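Local coordinates for Rho guanine nucleotide exchange factor 11 (Homo sapiens, PDB 5JHH), which probably promotes guanine nucleotide exchange on Rho-family GTPases through a helical Dbl homology (DH) domain followed by a PH domain, at residues Asp22-Ile27 against Pro92-Ile97; Leu176-Ile181 against Arg196-Cys201; Asp99-Arg104 against Glu192-Ala197. One frame throughout, in Å; residues are numbered along the deposited sequence.

Interaction 1: Asp22-Ile27 against Pro92-Ile97; sequences DRQEVI and PIIKEI
The backbones come closest at Q24 and I94, whose CA atoms lie 6.8 Å apart, where an irregular segment, 92-97, passes beside helix 18-54. This segment belongs to the loop between helices 70-89 and 98-105 in the helical bundle of the DH domain, and two polar side chains of the long helix bind its main chain.

The Q24 carboxamide pairs with both backbone groups of I94. Its OE1 accepts from I94 N at 3.0 Å, and its NE2 donates to I94 O at 2.9 Å, in the carbonyl plane and on a lone pair. These two bonds, with N-H...O angles of 164° and 158°, together fix the rotation of the amide. The bend of Q24 at chi2 also lays its amide across I93 CG2. I94 O takes a second donor, R23 NH2, at 2.9 Å. With CG anti to the backbone N (chi1 -168°) and the chain extended as far as NE, R23 brings the edge of its guanidinium to the loop carbonyls. NH1 points at K95 O, although the modelled separation is too short to trust in detail. I27 CD1 lies over the centre of one guanidinium face.

Farther along, I97 occupies the N-cap position of helix 98-105 and touches L194 of helix 189-227. It meets I27 tip to tip, I97 CD1 pressing to 3.5 Å from I27 CG2, a tight carbon contact.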
ATOM      1  N   ASP A  22      -0.470  29.723  -4.575  1.00 41.85           N
ATOM      2  CA  ASP A  22      -0.209  28.333  -4.258  1.00 44.47           C
ATOM      3  C   ASP A  22      -1.504  27.568  -4.033  1.00 44.23           C
ATOM      4  O   ASP A  22      -1.618  26.444  -4.480  1.00 37.64           O
ATOM      5  CB  ASP A  22       0.687  28.210  -3.023  1.00 47.70           C
ATOM      6  CG  ASP A  22       2.102  28.724  -3.279  1.00 50.33           C
ATOM      7  OD1 ASP A  22       2.339  29.294  -4.365  1.00 48.55           O
ATOM      8  OD2 ASP A  22       2.956  28.602  -2.378  1.00 54.92           O
ATOM      9  N   ARG A  23      -2.449  28.202  -3.342  1.00 38.99           N
ATOM     10  CA  ARG A  23      -3.795  27.706  -3.175  1.00 35.83           C
ATOM     11  C   ARG A  23      -4.421  27.409  -4.516  1.00 37.24           C
ATOM     12  O   ARG A  23      -4.961  26.314  -4.717  1.00 41.43           O
ATOM     13  CB  ARG A  23      -4.630  28.731  -2.413  1.00 35.65           C
ATOM     14  CG  ARG A  23      -5.954  28.214  -1.923  1.00 35.80           C
ATOM     15  CD  ARG A  23      -6.796  29.327  -1.328  1.00 37.65           C
ATOM     16  NE  ARG A  23      -8.160  28.864  -1.200  1.00 40.86           N
ATOM     17  CZ  ARG A  23      -9.156  29.171  -2.030  1.00 41.00           C
ATOM     18  NH1 ARG A  23     -10.331  28.627  -1.812  1.00 37.66           N
ATOM     19  NH2 ARG A  23      -9.006  30.032  -3.039  1.00 40.94           N
ATOM     20  N   GLN A  24      -4.283  28.328  -5.467  1.00 38.40           N
ATOM     21  CA  GLN A  24      -4.840  28.102  -6.815  1.00 38.09           C
ATOM     22  C   GLN A  24      -4.195  26.936  -7.537  1.00 38.88           C
ATOM     23  O   GLN A  24      -4.851  26.232  -8.305  1.00 31.18           O
ATOM     24  CB  GLN A  24      -4.701  29.329  -7.692  1.00 36.76           C
ATOM     25  CG  GLN A  24      -5.511  30.488  -7.180  1.00 40.94           C
ATOM     26  CD  GLN A  24      -6.972  30.178  -7.166  1.00 38.15           C
ATOM     27  OE1 GLN A  24      -7.494  29.695  -8.137  1.00 37.52           O
ATOM     28  NE2 GLN A  24      -7.639  30.459  -6.056  1.00 40.56           N
ATOM     29  N   GLU A  25      -2.905  26.768  -7.329  1.00 38.78           N
ATOM     30  CA  GLU A  25      -2.190  25.717  -8.011  1.00 40.21           C
ATOM     31  C   GLU A  25      -2.709  24.365  -7.567  1.00 37.07           C
ATOM     32  O   GLU A  25      -2.938  23.485  -8.390  1.00 37.78           O
ATOM     33  CB  GLU A  25      -0.696  25.782  -7.704  1.00 39.63           C
ATOM     34  CG  GLU A  25       0.055  26.840  -8.484  1.00 47.30           C
ATOM     35  CD  GLU A  25       0.076  26.555  -9.970  1.00 50.96           C
ATOM     36  OE1 GLU A  25      -0.218  25.414 -10.365  1.00 53.06           O
ATOM     37  OE2 GLU A  25       0.379  27.473 -10.752  1.00 54.55           O
ATOM     38  N   VAL A  26      -2.825  24.190  -6.261  1.00 32.24           N
ATOM     39  CA  VAL A  26      -3.255  22.921  -5.716  1.00 32.50           C
ATOM     40  C   VAL A  26      -4.697  22.591  -6.138  1.00 30.95           C
ATOM     41  O   VAL A  26      -5.040  21.441  -6.455  1.00 30.52           O
ATOM     42  CB  VAL A  26      -3.211  22.912  -4.194  1.00 32.35           C
ATOM     43  CG1 VAL A  26      -3.492  21.504  -3.707  1.00 34.77           C
ATOM     44  CG2 VAL A  26      -1.852  23.330  -3.710  1.00 35.50           C
ATOM     45  N   ILE A  27      -5.532  23.611  -6.142  1.00 26.48           N
ATOM     46  CA  ILE A  27      -6.893  23.436  -6.552  1.00 30.30           C
ATOM     47  C   ILE A  27      -6.912  23.061  -8.017  1.00 30.20           C
ATOM     48  O   ILE A  27      -7.673  22.219  -8.444  1.00 29.29           O
ATOM     49  CB  ILE A  27      -7.718  24.708  -6.289  1.00 27.77           C
ATOM     50  CG1 ILE A  27      -7.950  24.839  -4.801  1.00 28.21           C
ATOM     51  CG2 ILE A  27      -9.060  24.643  -6.995  1.00 25.31           C
ATOM     52  CD1 ILE A  27      -8.651  26.122  -4.403  1.00 31.21           C
ATOM     53  N   PRO A  92     -11.311  32.297 -13.206  1.00 62.99           N
ATOM     54  CA  PRO A  92     -10.164  31.400 -13.056  1.00 63.63           C
ATOM     55  C   PRO A  92      -9.552  31.384 -11.670  1.00 62.45           C
ATOM     56  O   PRO A  92      -8.673  30.548 -11.378  1.00 68.05           O
ATOM     57  CB  PRO A  92      -9.148  31.955 -14.067  1.00 66.21           C
ATOM     58  CG  PRO A  92      -9.516  33.383 -14.235  1.00 64.34           C
ATOM     59  CD  PRO A  92     -11.003  33.445 -14.077  1.00 62.24           C
ATOM     60  N   ILE A  93      -9.967  32.321 -10.832  1.00 59.51           N
ATOM     61  CA  ILE A  93      -9.528  32.315  -9.464  1.00 56.36           C
ATOM     62  C   ILE A  93     -10.626  31.673  -8.662  1.00 57.94           C
ATOM     63  O   ILE A  93     -11.699  32.249  -8.476  1.00 56.74           O
ATOM     64  CB  ILE A  93      -9.314  33.717  -8.926  1.00 59.60           C
ATOM     65  CG1 ILE A  93      -8.341  34.473  -9.818  1.00 64.35           C
ATOM     66  CG2 ILE A  93      -8.802  33.647  -7.486  1.00 59.39           C
ATOM     67  CD1 ILE A  93      -8.094  35.896  -9.341  1.00 68.31           C
ATOM     68  N   ILE A  94     -10.371  30.472  -8.178  1.00 54.12           N
ATOM     69  CA  ILE A  94     -11.435  29.751  -7.519  1.00 50.34           C
ATOM     70  C   ILE A  94     -11.527  30.292  -6.094  1.00 45.85           C
ATOM     71  O   ILE A  94     -10.511  30.500  -5.430  1.00 48.01           O
ATOM     72  CB  ILE A  94     -11.219  28.213  -7.605  1.00 48.70           C
ATOM     73  CG1 ILE A  94     -11.450  27.703  -9.049  1.00 49.94           C
ATOM     74  CG2 ILE A  94     -12.167  27.498  -6.664  1.00 44.03           C
ATOM     75  CD1 ILE A  94     -10.192  27.534  -9.870  1.00 58.33           C
ATOM     76  N   LYS A  95     -12.741  30.550  -5.638  1.00 44.50           N
ATOM     77  CA  LYS A  95     -12.934  31.155  -4.335  1.00 56.21           C
ATOM     78  C   LYS A  95     -13.113  30.055  -3.316  1.00 53.34           C
ATOM     79  O   LYS A  95     -12.235  29.224  -3.218  1.00 55.98           O
ATOM     80  CB  LYS A  95     -14.090  32.157  -4.365  1.00 67.24           C
ATOM     81  CG  LYS A  95     -13.786  33.399  -5.206  1.00 73.57           C
ATOM     82  CD  LYS A  95     -12.541  34.138  -4.710  1.00 83.58           C
ATOM     83  CE  LYS A  95     -12.442  35.554  -5.278  1.00 95.17           C
ATOM     84  NZ  LYS A  95     -12.304  35.573  -6.766  1.00 93.80           N
ATOM     85  N   GLU A  96     -14.221  30.011  -2.579  1.00 49.18           N
ATOM     86  CA  GLU A  96     -14.413  28.936  -1.611  1.00 47.04           C
ATOM     87  C   GLU A  96     -14.646  27.598  -2.326  1.00 44.70           C
ATOM     88  O   GLU A  96     -15.290  27.517  -3.377  1.00 31.73           O
ATOM     89  CB  GLU A  96     -15.554  29.165  -0.610  1.00 51.79           C
ATOM     90  CG  GLU A  96     -16.355  30.447  -0.731  1.00 64.17           C
ATOM     91  CD  GLU A  96     -15.591  31.630  -0.183  1.00 63.96           C
ATOM     92  OE1 GLU A  96     -15.251  32.531  -0.978  1.00 67.38           O
ATOM     93  OE2 GLU A  96     -15.288  31.626   1.029  1.00 65.16           O
ATOM     94  N   ILE A  97     -14.132  26.541  -1.717  1.00 35.98           N
ATOM     95  CA  ILE A  97     -14.181  25.248  -2.330  1.00 35.34           C
ATOM     96  C   ILE A  97     -14.682  24.196  -1.371  1.00 33.36           C
ATOM     97  O   ILE A  97     -14.958  23.080  -1.788  1.00 31.61           O
ATOM     98  CB  ILE A  97     -12.797  24.906  -2.890  1.00 38.81           C
ATOM     99  CG1 ILE A  97     -12.965  24.141  -4.178  1.00 42.00           C
ATOM    100  CG2 ILE A  97     -11.898  24.237  -1.839  1.00 35.77           C
ATOM    101  CD1 ILE A  97     -11.645  23.778  -4.806  1.00 52.36           C
TER

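Interaction 2: Leu176-Ile181 against Arg196-Cys201; sequences LLESII and RARDQC
L177 and R198 form the centre of an antiparallel helix pair. The pair is part of the helical hairpin in which helix 165-182 turns back, through a short connection, into the long C-terminal helix 189-227 of the DH domain. The segment axes approach to 9.4 Å at 164°.

L177 sets its CB 4.0 Å from R198 CB, while its CD1 reaches further between the helices, to 3.7 Å from C201 SG and close to the backbone where A197 joins R198. No hydrogen bond links the two segments; the join is made by carbon and sulfur packing.

Flanking this core, E178 and I181 each cross R198 at about a right angle. E178 applies its methylene, CG, to R198 CD at 3.5 Å, whereas I181 CD1 rests near R198 CB and approaches NH1 obliquely. The E178 carboxylate finds its salt-bridge partner in R202, one helical turn beyond R198, so R198 receives E178 mainly through its aliphatic stem.

Outside this shell, M101 of helix 98-105 and L194 also touch L177, and C201 lies against F105, Y173 and P174. The charged end of R198 is held within its own helix. Its first torsion (169°) sends CG away from the backbone N, and a bend at chi3 turns the guanidinium side-on to D199. R198 NE and NH2 both donate to D199 OD1, at 3.0 and 2.9 Å, approaching that single oxygen from the same face of the carboxylate.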
ATOM      1  N   LEU A 176      -4.212  16.079  -1.195  1.00 25.27           N
ATOM      2  CA  LEU A 176      -4.583  17.270  -1.897  1.00 25.51           C
ATOM      3  C   LEU A 176      -5.341  18.211  -0.987  1.00 29.45           C
ATOM      4  O   LEU A 176      -5.185  19.409  -1.144  1.00 26.84           O
ATOM      5  CB  LEU A 176      -5.383  16.976  -3.148  1.00 26.94           C
ATOM      6  CG  LEU A 176      -4.527  16.353  -4.251  1.00 28.20           C
ATOM      7  CD1 LEU A 176      -5.427  15.550  -5.190  1.00 27.97           C
ATOM      8  CD2 LEU A 176      -3.785  17.458  -5.006  1.00 28.03           C
ATOM      9  N   LEU A 177      -6.137  17.693  -0.039  1.00 27.73           N
ATOM     10  CA  LEU A 177      -6.839  18.587   0.883  1.00 28.07           C
ATOM     11  C   LEU A 177      -5.873  19.248   1.893  1.00 30.27           C
ATOM     12  O   LEU A 177      -5.975  20.457   2.161  1.00 30.63           O
ATOM     13  CB  LEU A 177      -8.035  17.907   1.563  1.00 24.22           C
ATOM     14  CG  LEU A 177      -9.203  17.605   0.616  1.00 25.58           C
ATOM     15  CD1 LEU A 177     -10.179  16.546   1.145  1.00 25.63           C
ATOM     16  CD2 LEU A 177      -9.982  18.850   0.322  1.00 25.37           C
ATOM     17  N   GLU A 178      -4.921  18.484   2.420  1.00 35.16           N
ATOM     18  CA  GLU A 178      -3.951  19.016   3.386  1.00 34.54           C
ATOM     19  C   GLU A 178      -3.217  20.178   2.751  1.00 34.94           C
ATOM     20  O   GLU A 178      -3.114  21.244   3.326  1.00 37.78           O
ATOM     21  CB  GLU A 178      -2.971  17.953   3.875  1.00 39.99           C
ATOM     22  CG  GLU A 178      -3.532  17.113   5.022  1.00 53.29           C
ATOM     23  CD  GLU A 178      -2.927  15.708   5.122  1.00 65.35           C
ATOM     24  OE1 GLU A 178      -1.694  15.591   4.978  1.00 78.91           O
ATOM     25  OE2 GLU A 178      -3.674  14.706   5.335  1.00 68.42           O
ATOM     26  N   SER A 179      -2.807  20.019   1.516  1.00 31.65           N
ATOM     27  CA  SER A 179      -2.124  21.093   0.842  1.00 33.17           C
ATOM     28  C   SER A 179      -2.998  22.340   0.533  1.00 34.46           C
ATOM     29  O   SER A 179      -2.517  23.473   0.585  1.00 34.72           O
ATOM     30  CB  SER A 179      -1.482  20.555  -0.422  1.00 33.48           C
ATOM     31  OG  SER A 179      -1.276  21.639  -1.294  1.00 42.89           O
ATOM     32  N   ILE A 180      -4.270  22.154   0.213  1.00 32.88           N
ATOM     33  CA  ILE A 180      -5.163  23.301   0.055  1.00 31.01           C
ATOM     34  C   ILE A 180      -5.358  24.036   1.383  1.00 34.24           C
ATOM     35  O   ILE A 180      -5.391  25.284   1.423  1.00 33.19           O
ATOM     36  CB  ILE A 180      -6.528  22.872  -0.441  1.00 29.69           C
ATOM     37  CG1 ILE A 180      -6.429  22.378  -1.890  1.00 30.81           C
ATOM     38  CG2 ILE A 180      -7.541  24.005  -0.403  1.00 28.43           C
ATOM     39  CD1 ILE A 180      -7.615  21.537  -2.300  1.00 27.44           C
ATOM     40  N   ILE A 181      -5.561  23.247   2.430  1.00 30.41           N
ATOM     41  CA  ILE A 181      -5.808  23.736   3.762  1.00 31.29           C
ATOM     42  C   ILE A 181      -4.641  24.631   4.207  1.00 36.94           C
ATOM     43  O   ILE A 181      -4.835  25.761   4.622  1.00 34.52           O
ATOM     44  CB  ILE A 181      -5.927  22.532   4.708  1.00 30.13           C
ATOM     45  CG1 ILE A 181      -7.303  21.906   4.536  1.00 27.45           C
ATOM     46  CG2 ILE A 181      -5.609  22.919   6.163  1.00 28.10           C
ATOM     47  CD1 ILE A 181      -7.429  20.555   5.182  1.00 26.22           C
ATOM     48  N   ARG A 196     -12.739  19.220   7.829  1.00 27.39           N
ATOM     49  CA  ARG A 196     -13.745  18.214   8.040  1.00 34.15           C
ATOM     50  C   ARG A 196     -13.723  17.242   6.847  1.00 28.17           C
ATOM     51  O   ARG A 196     -13.687  16.028   7.030  1.00 26.01           O
ATOM     52  CB  ARG A 196     -15.108  18.909   8.219  1.00 41.24           C
ATOM     53  CG  ARG A 196     -16.351  18.051   8.056  1.00 45.11           C
ATOM     54  CD  ARG A 196     -16.441  17.070   9.193  1.00 54.37           C
ATOM     55  NE  ARG A 196     -17.729  16.391   9.223  1.00 59.99           N
ATOM     56  CZ  ARG A 196     -18.013  15.379  10.034  1.00 63.57           C
ATOM     57  NH1 ARG A 196     -17.118  14.936  10.919  1.00 65.69           N
ATOM     58  NH2 ARG A 196     -19.199  14.798   9.958  1.00 65.28           N
ATOM     59  N   ALA A 197     -13.683  17.793   5.641  1.00 24.08           N
ATOM     60  CA  ALA A 197     -13.594  16.983   4.426  1.00 25.02           C
ATOM     61  C   ALA A 197     -12.351  16.082   4.395  1.00 25.26           C
ATOM     62  O   ALA A 197     -12.420  14.892   4.046  1.00 24.65           O
ATOM     63  CB  ALA A 197     -13.625  17.891   3.188  1.00 24.47           C
ATOM     64  N   ARG A 198     -11.206  16.654   4.737  1.00 26.04           N
ATOM     65  CA  ARG A 198      -9.964  15.876   4.852  1.00 26.31           C
ATOM     66  C   ARG A 198     -10.142  14.701   5.790  1.00 24.60           C
ATOM     67  O   ARG A 198      -9.764  13.534   5.479  1.00 22.66           O
ATOM     68  CB  ARG A 198      -8.824  16.755   5.347  1.00 25.62           C
ATOM     69  CG  ARG A 198      -7.596  15.941   5.734  1.00 30.44           C
ATOM     70  CD  ARG A 198      -6.661  16.732   6.633  1.00 34.13           C
ATOM     71  NE  ARG A 198      -7.280  16.878   7.945  1.00 33.47           N
ATOM     72  CZ  ARG A 198      -7.064  17.889   8.762  1.00 34.37           C
ATOM     73  NH1 ARG A 198      -6.180  18.837   8.455  1.00 36.81           N
ATOM     74  NH2 ARG A 198      -7.738  17.933   9.898  1.00 35.06           N
ATOM     75  N   ASP A 199     -10.703  14.986   6.954  1.00 21.76           N
ATOM     76  CA  ASP A 199     -10.894  13.901   7.924  1.00 24.36           C
ATOM     77  C   ASP A 199     -11.862  12.797   7.413  1.00 24.05           C
ATOM     78  O   ASP A 199     -11.721  11.604   7.768  1.00 20.59           O
ATOM     79  CB  ASP A 199     -11.437  14.475   9.248  1.00 29.45           C
ATOM     80  CG  ASP A 199     -10.426  15.409   9.980  1.00 28.50           C
ATOM     81  OD1 ASP A 199      -9.225  15.472   9.666  1.00 30.78           O
ATOM     82  OD2 ASP A 199     -10.868  16.076  10.903  1.00 31.04           O
ATOM     83  N   GLN A 200     -12.877  13.192   6.636  1.00 20.71           N
ATOM     84  CA  GLN A 200     -13.869  12.221   6.179  1.00 21.37           C
ATOM     85  C   GLN A 200     -13.242  11.368   5.080  1.00 20.92           C
ATOM     86  O   GLN A 200     -13.405  10.168   5.092  1.00 21.35           O
ATOM     87  CB  GLN A 200     -15.148  12.908   5.706  1.00 24.15           C
ATOM     88  CG  GLN A 200     -16.069  13.420   6.809  1.00 23.25           C
ATOM     89  CD  GLN A 200     -16.979  12.358   7.348  1.00 26.10           C
ATOM     90  OE1 GLN A 200     -16.537  11.388   7.910  1.00 29.49           O
ATOM     91  NE2 GLN A 200     -18.280  12.554   7.209  1.00 37.92           N
ATOM     92  N   CYS A 201     -12.424  11.966   4.212  1.00 22.80           N
ATOM     93  CA  CYS A 201     -11.597  11.194   3.269  1.00 22.94           C
ATOM     94  C   CYS A 201     -10.731  10.139   3.943  1.00 23.77           C
ATOM     95  O   CYS A 201     -10.621   9.028   3.451  1.00 23.56           O
ATOM     96  CB  CYS A 201     -10.686  12.068   2.474  1.00 22.88           C
ATOM     97  SG  CYS A 201     -11.541  13.105   1.327  1.00 27.38           S
TER

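Interaction 3: Asp99-Arg104 against Glu192-Ala197; sequences DLMLAR and EKLCRA
Short helix 98-105 of the DH bundle runs in the same direction as the start of the long helix 189-227, the segment axes tilted by 25° and 9.0 Å apart, with L102 packed against K193 and A197 and a salt bridge at the solvent-facing rim.

L102 divides its two methyls. The L102 and K193 side chains cross at about a right angle, with L102 CD1 4.0 Å from K193 CE, while L102 CD2 is 3.6 Å from the K193 carbonyl oxygen and also touches R196 CG and A197 CB. The small A197 side chain lies where the backbones are nearest, its CB meeting M101 CB at 4.0 Å. M101 then puts CG against L194 CD2 at 3.8 Å, and the bends at chi2 and chi3 carry the rest of its side chain away from segment 192-197.

K193 passes over L102 and bends at chi3 (86°) and chi4, which brings its ammonium group to D99. NZ donates to D99 OD1 at 2.8 Å, arriving from above the carboxylate plane, 47° out of it. The same NZ is hydrogen-bonded to S98 OG, so one ammonium group is shared by two successive residues at the start of helix 98-105. A leucine here would remove the ammonium group and is likely to leave the D99 carboxylate without its charged mate across the contact and to deprive S98 of a hydrogen-bond partner.

Leucine and alanine at the centre, methionine on the inner side and an ion pair outside form the packing of two helices with an apolar inner side and a charged outer edge, within the all-helical DH fold.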
ATOM      1  N   ASP A  99     -17.521  23.596   0.168  1.00 27.03           N
ATOM      2  CA  ASP A  99     -18.807  23.006  -0.076  1.00 30.38           C
ATOM      3  C   ASP A  99     -18.732  21.946  -1.220  1.00 29.00           C
ATOM      4  O   ASP A  99     -19.417  20.964  -1.190  1.00 25.51           O
ATOM      5  CB  ASP A  99     -19.801  24.084  -0.496  1.00 36.11           C
ATOM      6  CG  ASP A  99     -20.261  25.001   0.662  1.00 40.04           C
ATOM      7  OD1 ASP A  99     -20.151  24.659   1.854  1.00 39.80           O
ATOM      8  OD2 ASP A  99     -20.792  26.076   0.331  1.00 41.91           O
ATOM      9  N   LEU A 100     -18.002  22.235  -2.281  1.00 25.29           N
ATOM     10  CA  LEU A 100     -17.768  21.260  -3.301  1.00 28.70           C
ATOM     11  C   LEU A 100     -17.076  20.008  -2.714  1.00 28.72           C
ATOM     12  O   LEU A 100     -17.495  18.889  -2.975  1.00 30.22           O
ATOM     13  CB  LEU A 100     -16.939  21.891  -4.404  1.00 30.54           C
ATOM     14  CG  LEU A 100     -16.586  21.045  -5.615  1.00 31.41           C
ATOM     15  CD1 LEU A 100     -17.803  20.447  -6.299  1.00 33.95           C
ATOM     16  CD2 LEU A 100     -15.834  21.914  -6.582  1.00 30.18           C
ATOM     17  N   MET A 101     -16.103  20.195  -1.827  1.00 27.31           N
ATOM     18  CA  MET A 101     -15.457  19.058  -1.184  1.00 25.07           C
ATOM     19  C   MET A 101     -16.420  18.281  -0.313  1.00 24.35           C
ATOM     20  O   MET A 101     -16.440  17.041  -0.335  1.00 22.55           O
ATOM     21  CB  MET A 101     -14.282  19.511  -0.357  1.00 26.57           C
ATOM     22  CG  MET A 101     -13.235  20.324  -1.123  1.00 28.38           C
ATOM     23  SD  MET A 101     -12.430  19.396  -2.430  1.00 28.33           S
ATOM     24  CE  MET A 101     -13.160  20.107  -3.861  1.00 31.16           C
ATOM     25  N   LEU A 102     -17.216  18.984   0.482  1.00 21.94           N
ATOM     26  CA  LEU A 102     -18.203  18.297   1.292  1.00 22.50           C
ATOM     27  C   LEU A 102     -19.284  17.611   0.453  1.00 23.05           C
ATOM     28  O   LEU A 102     -19.871  16.634   0.896  1.00 24.48           O
ATOM     29  CB  LEU A 102     -18.875  19.238   2.304  1.00 22.99           C
ATOM     30  CG  LEU A 102     -17.924  19.906   3.305  1.00 25.18           C
ATOM     31  CD1 LEU A 102     -18.679  20.960   4.115  1.00 26.71           C
ATOM     32  CD2 LEU A 102     -17.294  18.884   4.242  1.00 23.40           C
ATOM     33  N   ALA A 103     -19.572  18.124  -0.729  1.00 20.06           N
ATOM     34  CA  ALA A 103     -20.576  17.507  -1.533  1.00 23.74           C
ATOM     35  C   ALA A 103     -20.108  16.121  -2.060  1.00 24.11           C
ATOM     36  O   ALA A 103     -20.933  15.279  -2.456  1.00 26.06           O
ATOM     37  CB  ALA A 103     -20.977  18.430  -2.669  1.00 23.13           C
ATOM     38  N   ARG A 104     -18.806  15.870  -2.036  1.00 24.57           N
ATOM     39  CA  ARG A 104     -18.304  14.527  -2.397  1.00 25.02           C
ATOM     40  C   ARG A 104     -17.929  13.649  -1.213  1.00 21.68           C
ATOM     41  O   ARG A 104     -18.014  12.431  -1.278  1.00 22.49           O
ATOM     42  CB  ARG A 104     -17.120  14.622  -3.352  1.00 25.96           C
ATOM     43  CG  ARG A 104     -16.743  13.319  -4.090  1.00 26.15           C
ATOM     44  CD  ARG A 104     -17.717  12.159  -3.775  1.00 28.48           C
ATOM     45  NE  ARG A 104     -18.719  12.030  -4.751  1.00 25.89           N
ATOM     46  CZ  ARG A 104     -19.857  11.385  -4.656  1.00 21.59           C
ATOM     47  NH1 ARG A 104     -20.299  10.803  -3.558  1.00 24.83           N
ATOM     48  NH2 ARG A 104     -20.574  11.389  -5.730  1.00 22.59           N
ATOM     49  N   GLU A 192     -12.130  25.332   8.342  1.00 31.29           N
ATOM     50  CA  GLU A 192     -12.742  24.332   9.216  1.00 33.48           C
ATOM     51  C   GLU A 192     -13.443  23.199   8.426  1.00 29.73           C
ATOM     52  O   GLU A 192     -13.357  22.018   8.792  1.00 26.16           O
ATOM     53  CB  GLU A 192     -13.750  25.057  10.104  1.00 37.42           C
ATOM     54  CG  GLU A 192     -14.256  24.304  11.329  1.00 48.67           C
ATOM     55  CD  GLU A 192     -15.172  25.170  12.238  1.00 57.72           C
ATOM     56  OE1 GLU A 192     -16.072  25.893  11.731  1.00 60.80           O
ATOM     57  OE2 GLU A 192     -15.006  25.124  13.472  1.00 56.55           O
ATOM     58  N   LYS A 193     -14.160  23.594   7.385  1.00 28.54           N
ATOM     59  CA  LYS A 193     -14.966  22.695   6.553  1.00 29.28           C
ATOM     60  C   LYS A 193     -14.085  21.808   5.627  1.00 26.98           C
ATOM     61  O   LYS A 193     -14.356  20.641   5.443  1.00 29.95           O
ATOM     62  CB  LYS A 193     -15.974  23.510   5.723  1.00 33.27           C
ATOM     63  CG  LYS A 193     -17.273  23.852   6.468  1.00 35.70           C
ATOM     64  CD  LYS A 193     -17.896  25.127   5.944  1.00 38.68           C
ATOM     65  CE  LYS A 193     -18.788  24.890   4.750  1.00 40.78           C
ATOM     66  NZ  LYS A 193     -18.646  26.022   3.798  1.00 45.38           N
ATOM     67  N   LEU A 194     -13.018  22.376   5.108  1.00 26.25           N
ATOM     68  CA  LEU A 194     -11.943  21.647   4.505  1.00 26.92           C
ATOM     69  C   LEU A 194     -11.295  20.650   5.450  1.00 28.74           C
ATOM     70  O   LEU A 194     -10.984  19.537   5.022  1.00 29.60           O
ATOM     71  CB  LEU A 194     -10.876  22.608   4.006  1.00 26.87           C
ATOM     72  CG  LEU A 194     -11.248  23.343   2.729  1.00 27.41           C
ATOM     73  CD1 LEU A 194     -10.155  24.305   2.304  1.00 30.01           C
ATOM     74  CD2 LEU A 194     -11.496  22.353   1.615  1.00 28.55           C
ATOM     75  N   CYS A 195     -11.115  21.002   6.722  1.00 24.97           N
ATOM     76  CA  CYS A 195     -10.497  20.045   7.634  1.00 26.25           C
ATOM     77  C   CYS A 195     -11.453  18.886   7.833  1.00 29.32           C
ATOM     78  O   CYS A 195     -11.048  17.734   8.010  1.00 24.68           O
ATOM     79  CB  CYS A 195     -10.153  20.707   8.980  1.00 27.40           C
ATOM     80  SG  CYS A 195      -8.735  21.849   8.828  1.00 30.03           S
ATOM     81  N   ARG A 196     -12.739  19.220   7.829  1.00 27.39           N
ATOM     82  CA  ARG A 196     -13.745  18.214   8.040  1.00 34.15           C
ATOM     83  C   ARG A 196     -13.723  17.242   6.847  1.00 28.17           C
ATOM     84  O   ARG A 196     -13.687  16.028   7.030  1.00 26.01           O
ATOM     85  CB  ARG A 196     -15.108  18.909   8.219  1.00 41.24           C
ATOM     86  CG  ARG A 196     -16.351  18.051   8.056  1.00 45.11           C
ATOM     87  CD  ARG A 196     -16.441  17.070   9.193  1.00 54.37           C
ATOM     88  NE  ARG A 196     -17.729  16.391   9.223  1.00 59.99           N
ATOM     89  CZ  ARG A 196     -18.013  15.379  10.034  1.00 63.57           C
ATOM     90  NH1 ARG A 196     -17.118  14.936  10.919  1.00 65.69           N
ATOM     91  NH2 ARG A 196     -19.199  14.798   9.958  1.00 65.28           N
ATOM     92  N   ALA A 197     -13.683  17.793   5.641  1.00 24.08           N
ATOM     93  CA  ALA A 197     -13.594  16.983   4.426  1.00 25.02           C
ATOM     94  C   ALA A 197     -12.351  16.082   4.395  1.00 25.26           C
ATOM     95  O   ALA A 197     -12.420  14.892   4.046  1.00 24.65           O
ATOM     96  CB  ALA A 197     -13.625  17.891   3.188  1.00 24.47           C
TER

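Interactions 2 and 3 are the closest pair, their centres 7 Å apart, because both use helix 189-227 and share R196 and A197. Between them M101 SD sits 3.7 Å from L177 CD2, and L194 CB lies 3.7 Å from I181 CG1. Interaction 1 is about 14 Å from each of the others, centre to centre. It meets interaction 2 where V26 CG1 packs 3.6 Å from I180 CG1, and interaction 3 where I97 CG2 is 4.0 Å from L194 CD2. Helices 18-54, 98-105, 165-182 and 189-227 thus share one core. E25, V26 and L176, beside these contacts, pack on a partner protein chain, consistent with the bundle supporting a GTPase-binding surface.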